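Local coordinates for DUF309 domain-containing protein (Thermus thermophilus, PDB 2CWY) that is of unknown function but folds as a small, mainly helical protein of the DUF309 family, at residues Gly10-Gly15 with Leu44-Leu49; Ala67-Leu72 with Leu79-Leu84. One frame throughout, in Å; residues are numbered along the deposited sequence.

Interaction 1 (Gly10-Gly15 with Leu44-Leu49)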
ATOM      1  N   GLY A  10      -8.078   6.824   5.509  1.00 10.89           N
ATOM      2  CA  GLY A  10      -8.646   7.047   6.828  1.00 12.52           C
ATOM      3  C   GLY A  10      -8.236   5.895   7.730  1.00 11.77           C
ATOM      4  O   GLY A  10      -7.834   6.098   8.877  1.00 10.68           O
ATOM      5  N   LEU A  11      -8.338   4.674   7.213  1.00 11.93           N
ATOM      6  CA  LEU A  11      -7.939   3.493   7.977  1.00 11.82           C
ATOM      7  C   LEU A  11      -6.447   3.581   8.274  1.00 12.43           C
ATOM      8  O   LEU A  11      -6.003   3.298   9.392  1.00 10.87           O
ATOM      9  CB  LEU A  11      -8.197   2.215   7.174  1.00 10.76           C
ATOM     10  CG  LEU A  11      -9.647   1.894   6.816  1.00 10.59           C
ATOM     11  CD1 LEU A  11      -9.655   0.821   5.728  1.00 11.01           C
ATOM     12  CD2 LEU A  11     -10.404   1.421   8.058  1.00 11.51           C
ATOM     13  N   TRP A  12      -5.678   3.961   7.257  1.00 11.90           N
ATOM     14  CA  TRP A  12      -4.226   4.090   7.386  1.00 12.11           C
ATOM     15  C   TRP A  12      -3.849   5.102   8.468  1.00 10.66           C
ATOM     16  O   TRP A  12      -2.954   4.849   9.281  1.00 10.79           O
ATOM     17  CB  TRP A  12      -3.626   4.526   6.051  1.00 10.78           C
ATOM     18  CG  TRP A  12      -2.118   4.648   6.035  1.00 14.67           C
ATOM     19  CD1 TRP A  12      -1.358   5.621   6.634  1.00 15.69           C
ATOM     20  CD2 TRP A  12      -1.194   3.782   5.359  1.00 13.39           C
ATOM     21  NE1 TRP A  12      -0.025   5.414   6.369  1.00 15.08           N
ATOM     22  CE2 TRP A  12       0.104   4.295   5.588  1.00 14.73           C
ATOM     23  CE3 TRP A  12      -1.336   2.625   4.581  1.00 15.50           C
ATOM     24  CZ2 TRP A  12       1.254   3.691   5.063  1.00 13.93           C
ATOM     25  CZ3 TRP A  12      -0.184   2.022   4.058  1.00 13.45           C
ATOM     26  CH2 TRP A  12       1.088   2.560   4.303  1.00 16.30           C
ATOM     27  N   ARG A  13      -4.526   6.245   8.461  1.00 10.62           N
ATOM     28  CA  ARG A  13      -4.272   7.297   9.450  1.00 12.59           C
ATOM     29  C   ARG A  13      -4.611   6.822  10.855  1.00 11.67           C
ATOM     30  O   ARG A  13      -3.993   7.250  11.839  1.00 11.89           O
ATOM     31  CB  ARG A  13      -5.099   8.545   9.123  1.00 15.50           C
ATOM     32  CG  ARG A  13      -4.536   9.370   7.986  1.00 21.92           C
ATOM     33  CD  ARG A  13      -5.291  10.671   7.852  1.00 26.94           C
ATOM     34  NE  ARG A  13      -6.539  10.511   7.113  1.00 31.80           N
ATOM     35  CZ  ARG A  13      -6.642  10.639   5.795  1.00 32.08           C
ATOM     36  NH1 ARG A  13      -5.565  10.933   5.072  1.00 34.12           N
ATOM     37  NH2 ARG A  13      -7.819  10.473   5.200  1.00 34.09           N
ATOM     38  N   ALA A  14      -5.600   5.942  10.950  1.00 11.09           N
ATOM     39  CA  ALA A  14      -6.002   5.393  12.240  1.00 12.80           C
ATOM     40  C   ALA A  14      -5.147   4.178  12.634  1.00 13.16           C
ATOM     41  O   ALA A  14      -5.420   3.516  13.642  1.00 13.59           O
ATOM     42  CB  ALA A  14      -7.479   5.018  12.215  1.00 11.99           C
ATOM     43  N   GLY A  15      -4.120   3.888  11.838  1.00 12.23           N
ATOM     44  CA  GLY A  15      -3.234   2.768  12.136  1.00 13.69           C
ATOM     45  C   GLY A  15      -3.797   1.370  11.915  1.00 13.25           C
ATOM     46  O   GLY A  15      -3.287   0.383  12.463  1.00 11.90           O
ATOM     47  N   LEU A  44       1.193  -4.171   0.108  1.00  6.07           N
ATOM     48  CA  LEU A  44       2.489  -4.569   0.672  1.00  6.29           C
ATOM     49  C   LEU A  44       3.069  -3.518   1.622  1.00  6.36           C
ATOM     50  O   LEU A  44       3.790  -3.859   2.559  1.00  7.15           O
ATOM     51  CB  LEU A  44       3.477  -4.883  -0.467  1.00  7.09           C
ATOM     52  CG  LEU A  44       3.157  -6.164  -1.263  1.00  9.28           C
ATOM     53  CD1 LEU A  44       3.902  -6.171  -2.613  1.00  8.45           C
ATOM     54  CD2 LEU A  44       3.558  -7.370  -0.421  1.00 10.90           C
ATOM     55  N   LEU A  45       2.771  -2.243   1.381  1.00  4.58           N
ATOM     56  CA  LEU A  45       3.241  -1.189   2.280  1.00  5.26           C
ATOM     57  C   LEU A  45       2.465  -1.334   3.592  1.00  7.39           C
ATOM     58  O   LEU A  45       3.042  -1.251   4.686  1.00  6.58           O
ATOM     59  CB  LEU A  45       2.976   0.196   1.686  1.00  5.14           C
ATOM     60  CG  LEU A  45       3.723   0.525   0.391  1.00  6.29           C
ATOM     61  CD1 LEU A  45       3.402   1.958  -0.020  1.00  8.31           C
ATOM     62  CD2 LEU A  45       5.215   0.361   0.600  1.00  7.72           C
ATOM     63  N   ALA A  46       1.153  -1.544   3.486  1.00  6.64           N
ATOM     64  CA  ALA A  46       0.340  -1.722   4.689  1.00  7.66           C
ATOM     65  C   ALA A  46       0.858  -2.950   5.453  1.00  8.87           C
ATOM     66  O   ALA A  46       1.032  -2.915   6.678  1.00  8.44           O
ATOM     67  CB  ALA A  46      -1.147  -1.908   4.312  1.00  7.88           C
ATOM     68  N   ALA A  47       1.117  -4.029   4.719  1.00  7.54           N
ATOM     69  CA  ALA A  47       1.608  -5.269   5.321  1.00  8.02           C
ATOM     70  C   ALA A  47       2.938  -5.063   6.043  1.00  8.01           C
ATOM     71  O   ALA A  47       3.173  -5.649   7.102  1.00  9.68           O
ATOM     72  CB  ALA A  47       1.744  -6.359   4.234  1.00  9.46           C
ATOM     73  N   ALA A  48       3.806  -4.235   5.468  1.00  7.79           N
ATOM     74  CA  ALA A  48       5.106  -3.954   6.072  1.00  8.27           C
ATOM     75  C   ALA A  48       4.926  -3.285   7.430  1.00  9.08           C
ATOM     76  O   ALA A  48       5.557  -3.671   8.412  1.00  6.92           O
ATOM     77  CB  ALA A  48       5.921  -3.043   5.161  1.00  8.98           C
ATOM     78  N   LEU A  49       4.057  -2.280   7.487  1.00  8.10           N
ATOM     79  CA  LEU A  49       3.838  -1.583   8.744  1.00  8.08           C
ATOM     80  C   LEU A  49       3.171  -2.467   9.790  1.00  8.80           C
ATOM     81  O   LEU A  49       3.468  -2.347  10.986  1.00  7.34           O
ATOM     82  CB  LEU A  49       3.023  -0.310   8.503  1.00  9.53           C
ATOM     83  CG  LEU A  49       3.749   0.672   7.584  1.00 12.28           C
ATOM     84  CD1 LEU A  49       2.888   1.913   7.399  1.00 14.53           C
ATOM     85  CD2 LEU A  49       5.100   1.046   8.175  1.00 14.52           C
TER

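Interaction 2 (Ala67-Leu72 with Leu79-Leu84)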
ATOM      1  N   ALA A  67       9.076  -2.781  -5.933  1.00 11.85           N
ATOM      2  CA  ALA A  67       9.181  -3.482  -7.206  1.00 14.47           C
ATOM      3  C   ALA A  67       7.896  -3.327  -8.022  1.00 14.93           C
ATOM      4  O   ALA A  67       7.931  -3.176  -9.245  1.00 16.72           O
ATOM      5  CB  ALA A  67       9.470  -4.958  -6.960  1.00 16.56           C
ATOM      6  N   ARG A  68       6.760  -3.358  -7.341  1.00 12.58           N
ATOM      7  CA  ARG A  68       5.477  -3.225  -8.014  1.00 12.36           C
ATOM      8  C   ARG A  68       5.171  -1.787  -8.435  1.00 12.07           C
ATOM      9  O   ARG A  68       4.579  -1.554  -9.497  1.00 13.32           O
ATOM     10  CB  ARG A  68       4.346  -3.692  -7.091  1.00 13.99           C
ATOM     11  CG  ARG A  68       4.507  -5.080  -6.483  1.00 18.40           C
ATOM     12  CD  ARG A  68       4.036  -6.187  -7.399  1.00 23.53           C
ATOM     13  NE  ARG A  68       4.101  -7.486  -6.725  1.00 24.06           N
ATOM     14  CZ  ARG A  68       5.233  -8.125  -6.444  1.00 26.95           C
ATOM     15  NH1 ARG A  68       6.400  -7.590  -6.780  1.00 27.87           N
ATOM     16  NH2 ARG A  68       5.198  -9.295  -5.820  1.00 24.33           N
ATOM     17  N   LEU A  69       5.554  -0.826  -7.598  1.00 11.27           N
ATOM     18  CA  LEU A  69       5.254   0.587  -7.858  1.00 11.04           C
ATOM     19  C   LEU A  69       6.208   1.254  -8.833  1.00 13.56           C
ATOM     20  O   LEU A  69       5.883   2.271  -9.452  1.00 12.12           O
ATOM     21  CB  LEU A  69       5.244   1.360  -6.533  1.00 11.59           C
ATOM     22  CG  LEU A  69       4.205   0.852  -5.522  1.00  9.48           C
ATOM     23  CD1 LEU A  69       4.501   1.397  -4.144  1.00 13.07           C
ATOM     24  CD2 LEU A  69       2.796   1.253  -5.987  1.00  8.66           C
ATOM     25  N   GLU A  70       7.384   0.664  -8.973  1.00 17.15           N
ATOM     26  CA  GLU A  70       8.400   1.200  -9.863  1.00 20.42           C
ATOM     27  C   GLU A  70       7.912   1.403 -11.285  1.00 18.73           C
ATOM     28  O   GLU A  70       7.459   0.461 -11.930  1.00 18.96           O
ATOM     29  CB  GLU A  70       9.612   0.270  -9.891  1.00 24.18           C
ATOM     30  CG  GLU A  70      10.730   0.770 -10.795  1.00 29.67           C
ATOM     31  CD  GLU A  70      11.400   2.021 -10.255  1.00 33.66           C
ATOM     32  OE1 GLU A  70      10.687   3.002  -9.940  1.00 35.99           O
ATOM     33  OE2 GLU A  70      12.645   2.024 -10.148  1.00 37.52           O
ATOM     34  N   GLY A  71       8.006   2.642 -11.767  1.00 17.10           N
ATOM     35  CA  GLY A  71       7.613   2.935 -13.133  1.00 16.01           C
ATOM     36  C   GLY A  71       6.154   3.271 -13.366  1.00 16.10           C
ATOM     37  O   GLY A  71       5.760   3.565 -14.497  1.00 16.34           O
ATOM     38  N   LEU A  72       5.338   3.221 -12.318  1.00 12.95           N
ATOM     39  CA  LEU A  72       3.927   3.546 -12.482  1.00 12.87           C
ATOM     40  C   LEU A  72       3.742   5.054 -12.556  1.00 12.55           C
ATOM     41  O   LEU A  72       4.547   5.822 -12.013  1.00 12.47           O
ATOM     42  CB  LEU A  72       3.102   3.029 -11.296  1.00 11.46           C
ATOM     43  CG  LEU A  72       2.869   1.527 -11.123  1.00 10.36           C
ATOM     44  CD1 LEU A  72       2.036   1.307  -9.859  1.00  9.89           C
ATOM     45  CD2 LEU A  72       2.147   0.949 -12.358  1.00 11.10           C
ATOM     46  N   LEU A  79      -4.898   8.110  -6.504  1.00 11.73           N
ATOM     47  CA  LEU A  79      -4.013   8.049  -5.341  1.00 12.18           C
ATOM     48  C   LEU A  79      -2.589   8.572  -5.586  1.00 11.19           C
ATOM     49  O   LEU A  79      -1.943   8.209  -6.566  1.00 10.77           O
ATOM     50  CB  LEU A  79      -3.900   6.596  -4.846  1.00 10.45           C
ATOM     51  CG  LEU A  79      -2.887   6.365  -3.716  1.00 11.19           C
ATOM     52  CD1 LEU A  79      -3.374   7.051  -2.444  1.00 12.06           C
ATOM     53  CD2 LEU A  79      -2.702   4.871  -3.493  1.00  9.37           C
ATOM     54  N   ASP A  80      -2.109   9.427  -4.691  1.00 10.66           N
ATOM     55  CA  ASP A  80      -0.736   9.923  -4.784  1.00 11.85           C
ATOM     56  C   ASP A  80       0.103   8.886  -4.029  1.00 12.03           C
ATOM     57  O   ASP A  80       0.460   9.080  -2.864  1.00 10.63           O
ATOM     58  CB  ASP A  80      -0.617  11.289  -4.102  1.00 13.77           C
ATOM     59  CG  ASP A  80       0.797  11.850  -4.146  1.00 15.99           C
ATOM     60  OD1 ASP A  80       1.723  11.139  -4.602  1.00 14.95           O
ATOM     61  OD2 ASP A  80       0.977  13.011  -3.713  1.00 15.82           O
ATOM     62  N   TRP A  81       0.421   7.778  -4.693  1.00 10.98           N
ATOM     63  CA  TRP A  81       1.176   6.718  -4.037  1.00 11.13           C
ATOM     64  C   TRP A  81       2.613   7.077  -3.672  1.00 10.18           C
ATOM     65  O   TRP A  81       3.188   6.481  -2.758  1.00  8.58           O
ATOM     66  CB  TRP A  81       1.147   5.436  -4.877  1.00 11.49           C
ATOM     67  CG  TRP A  81       1.751   5.560  -6.220  1.00 11.88           C
ATOM     68  CD1 TRP A  81       1.104   5.826  -7.400  1.00 14.16           C
ATOM     69  CD2 TRP A  81       3.133   5.446  -6.535  1.00 11.68           C
ATOM     70  NE1 TRP A  81       2.008   5.881  -8.433  1.00 12.33           N
ATOM     71  CE2 TRP A  81       3.263   5.653  -7.931  1.00 13.26           C
ATOM     72  CE3 TRP A  81       4.282   5.190  -5.776  1.00 11.64           C
ATOM     73  CZ2 TRP A  81       4.501   5.612  -8.583  1.00 11.63           C
ATOM     74  CZ3 TRP A  81       5.512   5.148  -6.419  1.00 11.99           C
ATOM     75  CH2 TRP A  81       5.613   5.360  -7.814  1.00 12.44           C
ATOM     76  N   ARG A  82       3.209   8.028  -4.391  1.00  9.72           N
ATOM     77  CA  ARG A  82       4.573   8.448  -4.063  1.00 10.97           C
ATOM     78  C   ARG A  82       4.619   8.951  -2.626  1.00  9.78           C
ATOM     79  O   ARG A  82       5.570   8.676  -1.897  1.00  9.62           O
ATOM     80  CB  ARG A  82       5.039   9.555  -5.013  1.00 12.02           C
ATOM     81  CG  ARG A  82       5.374   9.073  -6.401  1.00 16.37           C
ATOM     82  CD  ARG A  82       6.695   8.326  -6.409  1.00 22.38           C
ATOM     83  NE  ARG A  82       7.192   8.142  -7.770  1.00 26.87           N
ATOM     84  CZ  ARG A  82       8.238   7.384  -8.086  1.00 29.04           C
ATOM     85  NH1 ARG A  82       8.904   6.734  -7.137  1.00 29.98           N
ATOM     86  NH2 ARG A  82       8.606   7.267  -9.354  1.00 31.77           N
ATOM     87  N   SER A  83       3.586   9.681  -2.213  1.00 10.72           N
ATOM     88  CA  SER A  83       3.516  10.205  -0.848  1.00 10.06           C
ATOM     89  C   SER A  83       3.347   9.082   0.169  1.00  9.48           C
ATOM     90  O   SER A  83       3.984   9.081   1.232  1.00  8.36           O
ATOM     91  CB  SER A  83       2.346  11.189  -0.718  1.00 12.34           C
ATOM     92  OG  SER A  83       2.156  11.575   0.631  1.00 14.88           O
ATOM     93  N   LEU A  84       2.482   8.124  -0.158  1.00  7.50           N
ATOM     94  CA  LEU A  84       2.229   6.994   0.727  1.00  8.45           C
ATOM     95  C   LEU A  84       3.494   6.155   0.893  1.00  9.30           C
ATOM     96  O   LEU A  84       3.812   5.703   1.984  1.00 10.16           O
ATOM     97  CB  LEU A  84       1.105   6.125   0.160  1.00 10.27           C
ATOM     98  CG  LEU A  84       0.572   5.010   1.056  1.00 13.25           C
ATOM     99  CD1 LEU A  84       0.120   5.583   2.402  1.00 14.89           C
ATOM    100  CD2 LEU A  84      -0.606   4.331   0.341  1.00 15.27           C
TER
HETATM  101  O   HOH W   1       9.763   4.393  -7.096  1.00 40.67           O

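Interaction 1 (Gly10-Gly15 with Leu44-Leu49)
W12, whose indole meets L45, A46 and L49, uses its carbonyl O to accept a hydrogen bond from G15 N at 3.0 Å, part of the Schellman motif that ends helix 5-13. G15 is the C-prime residue, and its positive phi of 73° suits glycine; the chain leaves helical geometry at A14, two residues after the tryptophan. The CG of W12 lies anti to its own nitrogen and beside the carbonyl carbon (chi1 -178°), which carries the six-membered ring across to helix 33-53. There its far end meets one turn of that helix. CB of L45 comes to the ring edge near its plane, 4.0 Å from W12 CH2. A46 approaches obliquely: its CA is 3.8 Å from W12 CZ3 and its CB 4.1 Å away from that same atom, an approach to the backbone that a methyl side chain permits. L49, one turn on from L45, runs roughly at a right angle to the indole and brings CD1 to 3.4 Å from W12 CZ2, a tight fit. These are apolar contacts throughout, and leucine and alanine suit a buried surface meeting a broad aromatic ring. The indole's one polar atom, NE1, is satisfied beyond the two segments by a hydrogen bond to E87 OE1, while Y17 packs edge-to-face with W12 and L84 touches it from helix 81-92. The tryptophan, its N-H paired to an acidic side chain, thus packs the C-terminal end of helix 5-13 against helix 33-53, a buried helix-helix contact of this all-helical fold.

Interaction 2 (Ala67-Leu72 with Leu79-Leu84)
Helix 59-69 ends in a type II beta turn from L69 to L72, closed by L72 N to L69 O at 3.1 Å, and it faces the start of helix 81-92 with the CA atoms of L69 and W81 8.3 Å apart. G71, at a phi of 87°, takes the turn position where a CB would jam against the preceding carbonyl. CG of W81 stands between its own backbone N and carbonyl carbon (chi1 61°), which turns the indole onto this corner. L69 lies over one face in a CH-pi contact, its CB 4.2 Å from the six-membered ring's centroid and 26° off the normal. L72 meets the rim instead: its carbonyl O lies in the ring plane at the edge, 3.4 Å from W81 CZ2, and its CB flanks that same carbon. R82 lays its aliphatic CG over the opposite face, near the rim, and its guanidinium reaches past the ring with one face turned to W81 CH2. An alanine at W81 would probably leave L69 and L72 facing a gap and P73 O without its indole N-H partner. The first turn of helix 81-92 is capped by D80 OD1, which weakly accepts from S83 N. Helix 33-53 also packs here, with L38 touching W81 and R37 touching L72, so the indole is wedged among the end of helix 59-69, the connecting loop and helix 33-53.

Both contacts are buried and each turns on one tryptophan with its N-H satisfied by a partner beyond the segments, a carboxylate for interaction 1 and a backbone carbonyl for interaction 2. They lie about 15 Å apart, centre to centre, on opposite sides of the chain's centre. Interaction 1 joins two helices distant in sequence through a tryptophan packed on leucine and alanine; interaction 2 joins consecutive helices across a short loop, and adds a carbonyl oxygen at the ring edge and an arginine chain over the face opposite the leucine. Helix 33-53 belongs to the first and backs the second. L84, on the helical segment of interaction 2, packs its CD1 3.4 Å from W12 CE2, so the two sites touch directly.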